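Local coordinates for Serine/threonine-protein kinase Tel1 (Chaetomium thermophilum, PDB 6SKY) that probably phosphorylates serine or threonine followed by glutamine, histone H2A among its targets, as an ATP-dependent ATM-family kinase that signals DNA damage, at residues 1870-1878 and 1887-1895; 2015-2026 and 2036-2047. All coordinates share one frame; numbering follows the deposited sequence.

Interaction 1 (1870-1878 and 1887-1895); sequences NMASAAAAA and ALLFAELAA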
ATOM      1  N   ASN A1870      45.660 -19.666  -4.150  1.00 33.05           N
ATOM      2  CA  ASN A1870      44.735 -19.378  -3.067  1.00 33.05           C
ATOM      3  C   ASN A1870      43.567 -18.616  -3.664  1.00 33.05           C
ATOM      4  O   ASN A1870      43.708 -17.450  -4.034  1.00 33.05           O
ATOM      5  CB  ASN A1870      45.433 -18.573  -1.980  1.00 33.05           C
ATOM      6  CG  ASN A1870      44.605 -18.441  -0.738  1.00 33.05           C
ATOM      7  OD1 ASN A1870      44.189 -17.348  -0.371  1.00 33.05           O
ATOM      8  ND2 ASN A1870      44.353 -19.558  -0.077  1.00 33.05           N
ATOM      9  N   MET A1871      42.413 -19.270  -3.770  1.00 29.70           N
ATOM     10  CA  MET A1871      41.315 -18.702  -4.538  1.00 29.70           C
ATOM     11  C   MET A1871      40.672 -17.502  -3.859  1.00 29.70           C
ATOM     12  O   MET A1871      40.049 -16.687  -4.539  1.00 29.70           O
ATOM     13  CB  MET A1871      40.283 -19.781  -4.824  1.00 29.70           C
ATOM     14  CG  MET A1871      40.691 -20.724  -5.930  1.00 29.70           C
ATOM     15  SD  MET A1871      40.928 -19.858  -7.487  1.00 29.70           S
ATOM     16  CE  MET A1871      41.674 -21.135  -8.479  1.00 29.70           C
ATOM     17  N   ALA A1872      40.836 -17.349  -2.549  1.00 29.81           N
ATOM     18  CA  ALA A1872      40.362 -16.137  -1.894  1.00 29.81           C
ATOM     19  C   ALA A1872      41.216 -14.939  -2.276  1.00 29.81           C
ATOM     20  O   ALA A1872      40.696 -13.845  -2.533  1.00 29.81           O
ATOM     21  CB  ALA A1872      40.360 -16.332  -0.385  1.00 29.81           C
ATOM     22  N   SER A1873      42.534 -15.132  -2.336  1.00 30.70           N
ATOM     23  CA  SER A1873      43.424 -14.067  -2.774  1.00 30.70           C
ATOM     24  C   SER A1873      43.174 -13.703  -4.225  1.00 30.70           C
ATOM     25  O   SER A1873      43.172 -12.525  -4.583  1.00 30.70           O
ATOM     26  CB  SER A1873      44.872 -14.490  -2.574  1.00 30.70           C
ATOM     27  OG  SER A1873      45.072 -14.947  -1.257  1.00 30.70           O
ATOM     28  N   ALA A1874      42.958 -14.705  -5.076  1.00 26.43           N
ATOM     29  CA  ALA A1874      42.664 -14.444  -6.477  1.00 26.43           C
ATOM     30  C   ALA A1874      41.335 -13.726  -6.641  1.00 26.43           C
ATOM     31  O   ALA A1874      41.202 -12.852  -7.502  1.00 26.43           O
ATOM     32  CB  ALA A1874      42.671 -15.747  -7.262  1.00 26.43           C
ATOM     33  N   ALA A1875      40.340 -14.067  -5.821  1.00 25.34           N
ATOM     34  CA  ALA A1875      39.068 -13.355  -5.866  1.00 25.34           C
ATOM     35  C   ALA A1875      39.238 -11.895  -5.480  1.00 25.34           C
ATOM     36  O   ALA A1875      38.708 -10.998  -6.143  1.00 25.34           O
ATOM     37  CB  ALA A1875      38.061 -14.031  -4.947  1.00 25.34           C
ATOM     38  N   ALA A1876      39.969 -11.635  -4.395  1.00 27.19           N
ATOM     39  CA  ALA A1876      40.230 -10.253  -4.002  1.00 27.19           C
ATOM     40  C   ALA A1876      40.984  -9.496  -5.089  1.00 27.19           C
ATOM     41  O   ALA A1876      40.652  -8.346  -5.404  1.00 27.19           O
ATOM     42  CB  ALA A1876      41.008 -10.229  -2.694  1.00 27.19           C
ATOM     43  N   ALA A1877      41.992 -10.132  -5.683  1.00 26.43           N
ATOM     44  CA  ALA A1877      42.763  -9.502  -6.746  1.00 26.43           C
ATOM     45  C   ALA A1877      41.885  -9.146  -7.931  1.00 26.43           C
ATOM     46  O   ALA A1877      41.983  -8.047  -8.475  1.00 26.43           O
ATOM     47  CB  ALA A1877      43.892 -10.424  -7.184  1.00 26.43           C
ATOM     48  N   ALA A1878      41.022 -10.068  -8.354  1.00 25.29           N
ATOM     49  CA  ALA A1878      40.143  -9.790  -9.479  1.00 25.29           C
ATOM     50  C   ALA A1878      39.083  -8.758  -9.138  1.00 25.29           C
ATOM     51  O   ALA A1878      38.558  -8.107 -10.041  1.00 25.29           O
ATOM     52  CB  ALA A1878      39.488 -11.074  -9.965  1.00 25.29           C
ATOM     53  N   ALA A1887      35.740 -12.637 -10.440  1.00 22.50           N
ATOM     54  CA  ALA A1887      35.860 -12.647  -8.989  1.00 22.50           C
ATOM     55  C   ALA A1887      34.822 -13.551  -8.351  1.00 22.50           C
ATOM     56  O   ALA A1887      35.113 -14.246  -7.376  1.00 22.50           O
ATOM     57  CB  ALA A1887      35.728 -11.231  -8.449  1.00 22.50           C
ATOM     58  N   LEU A1888      33.601 -13.559  -8.884  1.00 24.66           N
ATOM     59  CA  LEU A1888      32.570 -14.443  -8.354  1.00 24.66           C
ATOM     60  C   LEU A1888      32.906 -15.905  -8.604  1.00 24.66           C
ATOM     61  O   LEU A1888      32.708 -16.750  -7.724  1.00 24.66           O
ATOM     62  CB  LEU A1888      31.223 -14.089  -8.968  1.00 24.66           C
ATOM     63  CG  LEU A1888      30.008 -14.874  -8.499  1.00 24.66           C
ATOM     64  CD1 LEU A1888      29.863 -14.788  -7.012  1.00 24.66           C
ATOM     65  CD2 LEU A1888      28.795 -14.330  -9.158  1.00 24.66           C
ATOM     66  N   LEU A1889      33.419 -16.230  -9.787  1.00 21.98           N
ATOM     67  CA  LEU A1889      33.843 -17.602 -10.038  1.00 21.98           C
ATOM     68  C   LEU A1889      34.947 -18.032  -9.077  1.00 21.98           C
ATOM     69  O   LEU A1889      34.918 -19.147  -8.542  1.00 21.98           O
ATOM     70  CB  LEU A1889      34.296 -17.745 -11.484  1.00 21.98           C
ATOM     71  CG  LEU A1889      34.880 -19.087 -11.911  1.00 21.98           C
ATOM     72  CD1 LEU A1889      33.880 -20.192 -11.783  1.00 21.98           C
ATOM     73  CD2 LEU A1889      35.344 -18.988 -13.320  1.00 21.98           C
ATOM     74  N   PHE A1890      35.925 -17.161  -8.835  1.00 24.52           N
ATOM     75  CA  PHE A1890      36.985 -17.503  -7.894  1.00 24.52           C
ATOM     76  C   PHE A1890      36.452 -17.645  -6.478  1.00 24.52           C
ATOM     77  O   PHE A1890      36.908 -18.506  -5.727  1.00 24.52           O
ATOM     78  CB  PHE A1890      38.085 -16.455  -7.931  1.00 24.52           C
ATOM     79  CG  PHE A1890      38.965 -16.545  -9.126  1.00 24.52           C
ATOM     80  CD1 PHE A1890      39.225 -17.750  -9.716  1.00 24.52           C
ATOM     81  CD2 PHE A1890      39.534 -15.414  -9.658  1.00 24.52           C
ATOM     82  CE1 PHE A1890      40.033 -17.824 -10.813  1.00 24.52           C
ATOM     83  CE2 PHE A1890      40.342 -15.487 -10.747  1.00 24.52           C
ATOM     84  CZ  PHE A1890      40.592 -16.689 -11.325  1.00 24.52           C
ATOM     85  N   ALA A1891      35.492 -16.809  -6.092  1.00 25.97           N
ATOM     86  CA  ALA A1891      34.915 -16.912  -4.757  1.00 25.97           C
ATOM     87  C   ALA A1891      34.177 -18.227  -4.574  1.00 25.97           C
ATOM     88  O   ALA A1891      34.207 -18.822  -3.492  1.00 25.97           O
ATOM     89  CB  ALA A1891      33.982 -15.737  -4.503  1.00 25.97           C
ATOM     90  N   GLU A1892      33.515 -18.707  -5.622  1.00 30.73           N
ATOM     91  CA  GLU A1892      32.843 -19.996  -5.525  1.00 30.73           C
ATOM     92  C   GLU A1892      33.837 -21.145  -5.446  1.00 30.73           C
ATOM     93  O   GLU A1892      33.631 -22.095  -4.683  1.00 30.73           O
ATOM     94  CB  GLU A1892      31.900 -20.173  -6.700  1.00 30.73           C
ATOM     95  CG  GLU A1892      30.867 -19.095  -6.744  1.00 30.73           C
ATOM     96  CD  GLU A1892      29.488 -19.636  -6.935  1.00 30.73           C
ATOM     97  OE1 GLU A1892      29.363 -20.861  -7.129  1.00 30.73           O
ATOM     98  OE2 GLU A1892      28.527 -18.843  -6.891  1.00 30.73           O
ATOM     99  N   LEU A1893      34.918 -21.086  -6.222  1.00 31.70           N
ATOM    100  CA  LEU A1893      35.957 -22.104  -6.087  1.00 31.70           C
ATOM    101  C   LEU A1893      36.565 -22.099  -4.687  1.00 31.70           C
ATOM    102  O   LEU A1893      36.850 -23.159  -4.119  1.00 31.70           O
ATOM    103  CB  LEU A1893      37.035 -21.898  -7.143  1.00 31.70           C
ATOM    104  CG  LEU A1893      36.563 -22.007  -8.586  1.00 31.70           C
ATOM    105  CD1 LEU A1893      37.700 -21.762  -9.523  1.00 31.70           C
ATOM    106  CD2 LEU A1893      35.986 -23.356  -8.829  1.00 31.70           C
ATOM    107  N   ALA A1894      36.748 -20.918  -4.102  1.00 35.85           N
ATOM    108  CA  ALA A1894      37.256 -20.840  -2.738  1.00 35.85           C
ATOM    109  C   ALA A1894      36.291 -21.476  -1.747  1.00 35.85           C
ATOM    110  O   ALA A1894      36.698 -22.253  -0.872  1.00 35.85           O
ATOM    111  CB  ALA A1894      37.512 -19.385  -2.365  1.00 35.85           C
ATOM    112  N   ALA A1895      35.006 -21.137  -1.853  1.00 41.99           N
ATOM    113  CA  ALA A1895      34.009 -21.725  -0.966  1.00 41.99           C
ATOM    114  C   ALA A1895      33.996 -23.241  -1.082  1.00 41.99           C
ATOM    115  O   ALA A1895      33.828 -23.941  -0.081  1.00 41.99           O
ATOM    116  CB  ALA A1895      32.628 -21.155  -1.273  1.00 41.99           C
TER
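Phe1890 and Met1871 both place CG beside the backbone N and anti to the carbonyl carbon (chi1 -75° and -77°), and a further bend of Met1871 at chi2 brings its sulfur to the phenylalanine ring. The two residues belong to an antiparallel helical hairpin of the alpha-solenoid, whose short segments run at 164° with their axes 8.0 Å apart. Phe1890 is a knob in a hole formed by Met1871, Ala1874, Ala1875 and Ala1878. Over one face of its ring lies Ala1874 CB, a CH-pi contact 4.2 Å from the centroid and offset toward the rim, while Ala1878 CB lies at the edge. The sulfur comes in obliquely, in a Met-aromatic contact with SD of Met1871 3.5 Å from CD1 of Phe1890, and the two side chains cross at about a right angle. Apart from Leu1893, whose CB meets CG of Met1871, the rest is alanine, and these small side chains are consistent with the close approach of the backbones: the CA atoms of Ala1875 and Ala1887 are 4.5 Å apart. Ile1843, Ile1846 and Leu1847 of helix 1836-1849 also pack on Phe1890, whereas Glu1892 forms a salt bridge with Arg2739 and so ties the hairpin to the kinase region. Near the start of helix 1871-1878, the methionine stem meets Ala1894, near the far end of 1887-1895, with CB of Met1871 3.7 Å from CB of Ala1894.

Interaction 2 (2015-2026 and 2036-2047); sequences FTTARKLEIWNL and AVTVYKAYQSMY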
ATOM      1  N   PHE A2015      25.185  19.142 -11.875  1.00 21.99           N
ATOM      2  CA  PHE A2015      24.882  19.498 -13.254  1.00 21.99           C
ATOM      3  C   PHE A2015      23.590  18.883 -13.770  1.00 21.99           C
ATOM      4  O   PHE A2015      22.938  19.485 -14.630  1.00 21.99           O
ATOM      5  CB  PHE A2015      26.077  19.153 -14.127  1.00 21.99           C
ATOM      6  CG  PHE A2015      27.235  20.049 -13.881  1.00 21.99           C
ATOM      7  CD1 PHE A2015      27.368  21.224 -14.572  1.00 21.99           C
ATOM      8  CD2 PHE A2015      28.153  19.758 -12.905  1.00 21.99           C
ATOM      9  CE1 PHE A2015      28.405  22.063 -14.321  1.00 21.99           C
ATOM     10  CE2 PHE A2015      29.191  20.600 -12.656  1.00 21.99           C
ATOM     11  CZ  PHE A2015      29.313  21.750 -13.362  1.00 21.99           C
ATOM     12  N   THR A2016      23.146  17.761 -13.207  1.00 23.70           N
ATOM     13  CA  THR A2016      21.814  17.260 -13.509  1.00 23.70           C
ATOM     14  C   THR A2016      20.747  18.218 -13.011  1.00 23.70           C
ATOM     15  O   THR A2016      19.787  18.520 -13.727  1.00 23.70           O
ATOM     16  CB  THR A2016      21.621  15.885 -12.886  1.00 23.70           C
ATOM     17  OG1 THR A2016      22.606  14.988 -13.397  1.00 23.70           O
ATOM     18  CG2 THR A2016      20.270  15.349 -13.226  1.00 23.70           C
ATOM     19  N   THR A2017      20.901  18.712 -11.782  1.00 21.97           N
ATOM     20  CA  THR A2017      19.937  19.652 -11.231  1.00 21.97           C
ATOM     21  C   THR A2017      19.947  20.965 -11.992  1.00 21.97           C
ATOM     22  O   THR A2017      18.891  21.557 -12.232  1.00 21.97           O
ATOM     23  CB  THR A2017      20.246  19.886  -9.761  1.00 21.97           C
ATOM     24  OG1 THR A2017      20.260  18.632  -9.078  1.00 21.97           O
ATOM     25  CG2 THR A2017      19.213  20.763  -9.141  1.00 21.97           C
ATOM     26  N   ALA A2018      21.129  21.437 -12.384  1.00 23.27           N
ATOM     27  CA  ALA A2018      21.203  22.669 -13.152  1.00 23.27           C
ATOM     28  C   ALA A2018      20.531  22.523 -14.504  1.00 23.27           C
ATOM     29  O   ALA A2018      19.908  23.465 -14.993  1.00 23.27           O
ATOM     30  CB  ALA A2018      22.657  23.085 -13.324  1.00 23.27           C
ATOM     31  N   ARG A2019      20.646  21.351 -15.131  1.00 17.91           N
ATOM     32  CA  ARG A2019      19.994  21.157 -16.420  1.00 17.91           C
ATOM     33  C   ARG A2019      18.486  21.014 -16.274  1.00 17.91           C
ATOM     34  O   ARG A2019      17.730  21.493 -17.122  1.00 17.91           O
ATOM     35  CB  ARG A2019      20.573  19.939 -17.117  1.00 17.91           C
ATOM     36  CG  ARG A2019      19.984  19.702 -18.470  1.00 17.91           C
ATOM     37  CD  ARG A2019      20.497  18.436 -19.088  1.00 17.91           C
ATOM     38  NE  ARG A2019      20.326  17.278 -18.228  1.00 17.91           N
ATOM     39  CZ  ARG A2019      19.173  16.662 -18.030  1.00 17.91           C
ATOM     40  NH1 ARG A2019      19.113  15.615 -17.234  1.00 17.91           N
ATOM     41  NH2 ARG A2019      18.081  17.104 -18.612  1.00 17.91           N
ATOM     42  N   LYS A2020      18.025  20.352 -15.215  1.00 24.65           N
ATOM     43  CA  LYS A2020      16.590  20.183 -15.029  1.00 24.65           C
ATOM     44  C   LYS A2020      15.908  21.496 -14.683  1.00 24.65           C
ATOM     45  O   LYS A2020      14.808  21.770 -15.168  1.00 24.65           O
ATOM     46  CB  LYS A2020      16.318  19.150 -13.948  1.00 24.65           C
ATOM     47  CG  LYS A2020      16.558  17.744 -14.386  1.00 24.65           C
ATOM     48  CD  LYS A2020      16.400  16.804 -13.229  1.00 24.65           C
ATOM     49  CE  LYS A2020      16.591  15.380 -13.669  1.00 24.65           C
ATOM     50  NZ  LYS A2020      15.625  15.045 -14.734  1.00 24.65           N
ATOM     51  N   LEU A2021      16.524  22.314 -13.836  1.00 25.17           N
ATOM     52  CA  LEU A2021      15.940  23.609 -13.515  1.00 25.17           C
ATOM     53  C   LEU A2021      16.276  24.681 -14.535  1.00 25.17           C
ATOM     54  O   LEU A2021      15.748  25.789 -14.432  1.00 25.17           O
ATOM     55  CB  LEU A2021      16.400  24.068 -12.137  1.00 25.17           C
ATOM     56  CG  LEU A2021      15.884  23.220 -10.985  1.00 25.17           C
ATOM     57  CD1 LEU A2021      16.520  23.652  -9.697  1.00 25.17           C
ATOM     58  CD2 LEU A2021      14.389  23.333 -10.906  1.00 25.17           C
ATOM     59  N   GLU A2022      17.141  24.379 -15.500  1.00 27.59           N
ATOM     60  CA  GLU A2022      17.558  25.307 -16.546  1.00 27.59           C
ATOM     61  C   GLU A2022      18.274  26.523 -15.966  1.00 27.59           C
ATOM     62  O   GLU A2022      17.857  27.665 -16.129  1.00 27.59           O
ATOM     63  CB  GLU A2022      16.369  25.716 -17.405  1.00 27.59           C
ATOM     64  CG  GLU A2022      15.761  24.551 -18.119  1.00 27.59           C
ATOM     65  CD  GLU A2022      14.783  24.973 -19.171  1.00 27.59           C
ATOM     66  OE1 GLU A2022      14.360  26.141 -19.140  1.00 27.59           O
ATOM     67  OE2 GLU A2022      14.441  24.140 -20.036  1.00 27.59           O
ATOM     68  N   ILE A2023      19.377  26.245 -15.291  1.00 24.93           N
ATOM     69  CA  ILE A2023      20.268  27.248 -14.727  1.00 24.93           C
ATOM     70  C   ILE A2023      21.534  27.206 -15.564  1.00 24.93           C
ATOM     71  O   ILE A2023      22.424  26.390 -15.319  1.00 24.93           O
ATOM     72  CB  ILE A2023      20.568  26.974 -13.253  1.00 24.93           C
ATOM     73  CG1 ILE A2023      19.290  27.027 -12.434  1.00 24.93           C
ATOM     74  CG2 ILE A2023      21.578  27.948 -12.727  1.00 24.93           C
ATOM     75  CD1 ILE A2023      19.434  26.391 -11.093  1.00 24.93           C
ATOM     76  N   TRP A2024      21.627  28.078 -16.560  1.00 26.19           N
ATOM     77  CA  TRP A2024      22.629  27.942 -17.600  1.00 26.19           C
ATOM     78  C   TRP A2024      23.871  28.782 -17.357  1.00 26.19           C
ATOM     79  O   TRP A2024      24.585  29.096 -18.309  1.00 26.19           O
ATOM     80  CB  TRP A2024      22.024  28.297 -18.950  1.00 26.19           C
ATOM     81  CG  TRP A2024      20.869  27.457 -19.357  1.00 26.19           C
ATOM     82  CD1 TRP A2024      19.651  27.895 -19.749  1.00 26.19           C
ATOM     83  CD2 TRP A2024      20.827  26.032 -19.430  1.00 26.19           C
ATOM     84  NE1 TRP A2024      18.847  26.838 -20.058  1.00 26.19           N
ATOM     85  CE2 TRP A2024      19.550  25.680 -19.869  1.00 26.19           C
ATOM     86  CE3 TRP A2024      21.744  25.020 -19.159  1.00 26.19           C
ATOM     87  CZ2 TRP A2024      19.167  24.369 -20.041  1.00 26.19           C
ATOM     88  CZ3 TRP A2024      21.362  23.733 -19.333  1.00 26.19           C
ATOM     89  CH2 TRP A2024      20.089  23.412 -19.771  1.00 26.19           C
ATOM     90  N   ASN A2025      24.164  29.136 -16.113  1.00 29.85           N
ATOM     91  CA  ASN A2025      25.300  29.997 -15.813  1.00 29.85           C
ATOM     92  C   ASN A2025      26.269  29.349 -14.838  1.00 29.85           C
ATOM     93  O   ASN A2025      26.954  30.041 -14.092  1.00 29.85           O
ATOM     94  CB  ASN A2025      24.833  31.349 -15.281  1.00 29.85           C
ATOM     95  CG  ASN A2025      24.011  31.232 -14.021  1.00 29.85           C
ATOM     96  OD1 ASN A2025      24.413  30.594 -13.054  1.00 29.85           O
ATOM     97  ND2 ASN A2025      22.847  31.857 -14.025  1.00 29.85           N
ATOM     98  N   LEU A2026      26.327  28.045 -14.818  1.00 29.52           N
ATOM     99  CA  LEU A2026      27.349  27.424 -14.004  1.00 29.52           C
ATOM    100  C   LEU A2026      28.656  27.347 -14.784  1.00 29.52           C
ATOM    101  O   LEU A2026      28.653  27.081 -15.985  1.00 29.52           O
ATOM    102  CB  LEU A2026      26.938  26.022 -13.581  1.00 29.52           C
ATOM    103  CG  LEU A2026      25.736  25.755 -12.679  1.00 29.52           C
ATOM    104  CD1 LEU A2026      26.085  24.667 -11.696  1.00 29.52           C
ATOM    105  CD2 LEU A2026      25.280  26.988 -11.958  1.00 29.52           C
ATOM    106  N   ALA A2036      27.096  14.202 -17.083  1.00 22.77           N
ATOM    107  CA  ALA A2036      26.226  15.332 -16.804  1.00 22.77           C
ATOM    108  C   ALA A2036      26.876  16.635 -17.221  1.00 22.77           C
ATOM    109  O   ALA A2036      26.205  17.525 -17.743  1.00 22.77           O
ATOM    110  CB  ALA A2036      25.874  15.353 -15.325  1.00 22.77           C
ATOM    111  N   VAL A2037      28.190  16.746 -17.042  1.00 24.64           N
ATOM    112  CA  VAL A2037      28.903  17.954 -17.438  1.00 24.64           C
ATOM    113  C   VAL A2037      28.932  18.092 -18.953  1.00 24.64           C
ATOM    114  O   VAL A2037      28.765  19.188 -19.489  1.00 24.64           O
ATOM    115  CB  VAL A2037      30.315  17.945 -16.840  1.00 24.64           C
ATOM    116  CG1 VAL A2037      31.029  19.210 -17.181  1.00 24.64           C
ATOM    117  CG2 VAL A2037      30.236  17.779 -15.352  1.00 24.64           C
ATOM    118  N   THR A2038      29.132  16.985 -19.664  1.00 23.92           N
ATOM    119  CA  THR A2038      29.133  17.002 -21.121  1.00 23.92           C
ATOM    120  C   THR A2038      27.796  17.473 -21.667  1.00 23.92           C
ATOM    121  O   THR A2038      27.723  18.388 -22.503  1.00 23.92           O
ATOM    122  CB  THR A2038      29.447  15.601 -21.636  1.00 23.92           C
ATOM    123  OG1 THR A2038      30.765  15.225 -21.237  1.00 23.92           O
ATOM    124  CG2 THR A2038      29.352  15.547 -23.131  1.00 23.92           C
ATOM    125  N   VAL A2039      26.722  16.843 -21.206  1.00 22.67           N
ATOM    126  CA  VAL A2039      25.390  17.198 -21.672  1.00 22.67           C
ATOM    127  C   VAL A2039      25.052  18.634 -21.283  1.00 22.67           C
ATOM    128  O   VAL A2039      24.463  19.390 -22.071  1.00 22.67           O
ATOM    129  CB  VAL A2039      24.385  16.175 -21.117  1.00 22.67           C
ATOM    130  CG1 VAL A2039      23.034  16.756 -21.015  1.00 22.67           C
ATOM    131  CG2 VAL A2039      24.364  14.966 -22.002  1.00 22.67           C
ATOM    132  N   TYR A2040      25.455  19.045 -20.081  1.00 23.14           N
ATOM    133  CA  TYR A2040      25.204  20.402 -19.629  1.00 23.14           C
ATOM    134  C   TYR A2040      25.910  21.419 -20.502  1.00 23.14           C
ATOM    135  O   TYR A2040      25.341  22.460 -20.821  1.00 23.14           O
ATOM    136  CB  TYR A2040      25.658  20.558 -18.187  1.00 23.14           C
ATOM    137  CG  TYR A2040      25.383  21.922 -17.636  1.00 23.14           C
ATOM    138  CD1 TYR A2040      24.102  22.302 -17.317  1.00 23.14           C
ATOM    139  CD2 TYR A2040      26.400  22.831 -17.439  1.00 23.14           C
ATOM    140  CE1 TYR A2040      23.840  23.534 -16.825  1.00 23.14           C
ATOM    141  CE2 TYR A2040      26.141  24.070 -16.944  1.00 23.14           C
ATOM    142  CZ  TYR A2040      24.857  24.413 -16.639  1.00 23.14           C
ATOM    143  OH  TYR A2040      24.578  25.649 -16.138  1.00 23.14           O
ATOM    144  N   LYS A2041      27.162  21.156 -20.870  1.00 25.22           N
ATOM    145  CA  LYS A2041      27.887  22.102 -21.705  1.00 25.22           C
ATOM    146  C   LYS A2041      27.244  22.231 -23.069  1.00 25.22           C
ATOM    147  O   LYS A2041      27.163  23.333 -23.615  1.00 25.22           O
ATOM    148  CB  LYS A2041      29.344  21.690 -21.839  1.00 25.22           C
ATOM    149  CG  LYS A2041      30.110  21.804 -20.555  1.00 25.22           C
ATOM    150  CD  LYS A2041      31.556  22.109 -20.809  1.00 25.22           C
ATOM    151  CE  LYS A2041      32.263  20.943 -21.434  1.00 25.22           C
ATOM    152  NZ  LYS A2041      32.671  19.955 -20.413  1.00 25.22           N
ATOM    153  N   ALA A2042      26.755  21.125 -23.626  1.00 23.66           N
ATOM    154  CA  ALA A2042      26.039  21.218 -24.897  1.00 23.66           C
ATOM    155  C   ALA A2042      24.793  22.093 -24.781  1.00 23.66           C
ATOM    156  O   ALA A2042      24.558  22.972 -25.619  1.00 23.66           O
ATOM    157  CB  ALA A2042      25.673  19.828 -25.397  1.00 23.66           C
ATOM    158  N   TYR A2043      23.980  21.882 -23.744  1.00 20.80           N
ATOM    159  CA  TYR A2043      22.754  22.679 -23.639  1.00 20.80           C
ATOM    160  C   TYR A2043      23.040  24.130 -23.279  1.00 20.80           C
ATOM    161  O   TYR A2043      22.327  25.033 -23.731  1.00 20.80           O
ATOM    162  CB  TYR A2043      21.793  22.073 -22.621  1.00 20.80           C
ATOM    163  CG  TYR A2043      21.175  20.802 -23.101  1.00 20.80           C
ATOM    164  CD1 TYR A2043      20.400  20.779 -24.234  1.00 20.80           C
ATOM    165  CD2 TYR A2043      21.375  19.621 -22.428  1.00 20.80           C
ATOM    166  CE1 TYR A2043      19.851  19.620 -24.679  1.00 20.80           C
ATOM    167  CE2 TYR A2043      20.822  18.462 -22.866  1.00 20.80           C
ATOM    168  CZ  TYR A2043      20.068  18.463 -23.989  1.00 20.80           C
ATOM    169  OH  TYR A2043      19.519  17.290 -24.421  1.00 20.80           O
ATOM    170  N   GLN A2044      24.059  24.374 -22.463  1.00 27.68           N
ATOM    171  CA  GLN A2044      24.465  25.736 -22.154  1.00 27.68           C
ATOM    172  C   GLN A2044      24.903  26.469 -23.410  1.00 27.68           C
ATOM    173  O   GLN A2044      24.469  27.594 -23.670  1.00 27.68           O
ATOM    174  CB  GLN A2044      25.585  25.708 -21.126  1.00 27.68           C
ATOM    175  CG  GLN A2044      26.131  27.047 -20.775  1.00 27.68           C
ATOM    176  CD  GLN A2044      27.189  26.958 -19.722  1.00 27.68           C
ATOM    177  OE1 GLN A2044      28.146  26.215 -19.856  1.00 27.68           O
ATOM    178  NE2 GLN A2044      27.020  27.712 -18.659  1.00 27.68           N
ATOM    179  N   SER A2045      25.766  25.844 -24.208  1.00 29.56           N
ATOM    180  CA  SER A2045      26.139  26.435 -25.482  1.00 29.56           C
ATOM    181  C   SER A2045      24.922  26.692 -26.347  1.00 29.56           C
ATOM    182  O   SER A2045      24.888  27.666 -27.097  1.00 29.56           O
ATOM    183  CB  SER A2045      27.108  25.529 -26.214  1.00 29.56           C
ATOM    184  OG  SER A2045      27.130  25.866 -27.580  1.00 29.56           O
ATOM    185  N   MET A2046      23.923  25.817 -26.279  1.00 32.30           N
ATOM    186  CA  MET A2046      22.691  26.064 -27.020  1.00 32.30           C
ATOM    187  C   MET A2046      21.971  27.299 -26.504  1.00 32.30           C
ATOM    188  O   MET A2046      21.290  27.988 -27.268  1.00 32.30           O
ATOM    189  CB  MET A2046      21.785  24.843 -26.933  1.00 32.30           C
ATOM    190  CG  MET A2046      20.624  24.857 -27.877  1.00 32.30           C
ATOM    191  SD  MET A2046      19.590  23.420 -27.630  1.00 32.30           S
ATOM    192  CE  MET A2046      18.353  23.705 -28.879  1.00 32.30           C
ATOM    193  N   TYR A2047      22.112  27.599 -25.219  1.00 31.27           N
ATOM    194  CA  TYR A2047      21.485  28.786 -24.651  1.00 31.27           C
ATOM    195  C   TYR A2047      22.257  30.052 -25.004  1.00 31.27           C
ATOM    196  O   TYR A2047      21.662  31.061 -25.391  1.00 31.27           O
ATOM    197  CB  TYR A2047      21.379  28.624 -23.137  1.00 31.27           C
ATOM    198  CG  TYR A2047      20.751  29.779 -22.413  1.00 31.27           C
ATOM    199  CD1 TYR A2047      19.403  30.051 -22.545  1.00 31.27           C
ATOM    200  CD2 TYR A2047      21.498  30.578 -21.568  1.00 31.27           C
ATOM    201  CE1 TYR A2047      18.827  31.094 -21.880  1.00 31.27           C
ATOM    202  CE2 TYR A2047      20.929  31.622 -20.898  1.00 31.27           C
ATOM    203  CZ  TYR A2047      19.594  31.876 -21.059  1.00 31.27           C
ATOM    204  OH  TYR A2047      19.018  32.922 -20.388  1.00 31.27           O
TER
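NE2 of Gln2044 is gripped by two backbone carbonyls of the loop that follows helix 2015-2021, donating to O of Trp2024 at 2.8 Å and to O of Leu2026 at 3.2 Å. Both acceptors lie near the plane of the amide, but the nitrogen sits above the carbonyl plane of Trp2024 and is tilted 24° from that of Leu2026. Gln2044 gets there with an extended chain, CG anti to the backbone N (chi1 177°). Tyr2040, one turn earlier, reaches the same loop: its hydroxyl points at O of Ile2023, as donor in a bond whose very short modelled length is doubtful, and accepts from N of Leu2026 at 3.2 Å. The Tyr2040 ring belongs to an aromatic cluster with Phe2015, Trp2024 and Tyr2047. Phe2015 turns its edge toward the tyrosine face in an offset edge-to-face pair, planes at 67°, and carries CG2 of Val2037 over one of its own faces. Trp2024 meets Tyr2040 obliquely through CE3 and CZ3, and sets CD1 over the face of Tyr2047. A leucine in place of Tyr2040 would probably leave the amide of Leu2026 without its acceptor and the edge of Phe2015 without an aromatic face. Helix 2015-2021 ends in a Schellman motif at Glu2022, whose carbonyl binds Arg1970 of the second subunit. Side chains of one FAT-domain helix thus satisfy backbone polar groups of the loop, while aromatic packing joins that loop and its preceding helix to helix 2036-2047.

Overall arrangement
Both contacts are local closures within the FAT region, met one after the other along the chain, neither nested nor crossed. Interaction 1 comes first, closing a short turn between helices 1871-1880 and 1884-1898 and touching helix 1836-1849 and helix 2732-2755 of the kinase region. The chain then passes through several more helices before interaction 2, where helix 2011-2021 and the loop after it lie against helix 2035-2047, which runs roughly parallel, so the connection has to lead back. Helices 2077-2097 and 2124-2143 and the second subunit adjoin it. The centres of interactions 1 and 2 are about 43 Å apart and their nearest atoms about 26 Å. Interaction 1 faces the kinase, while interaction 2 borders the dimer partner.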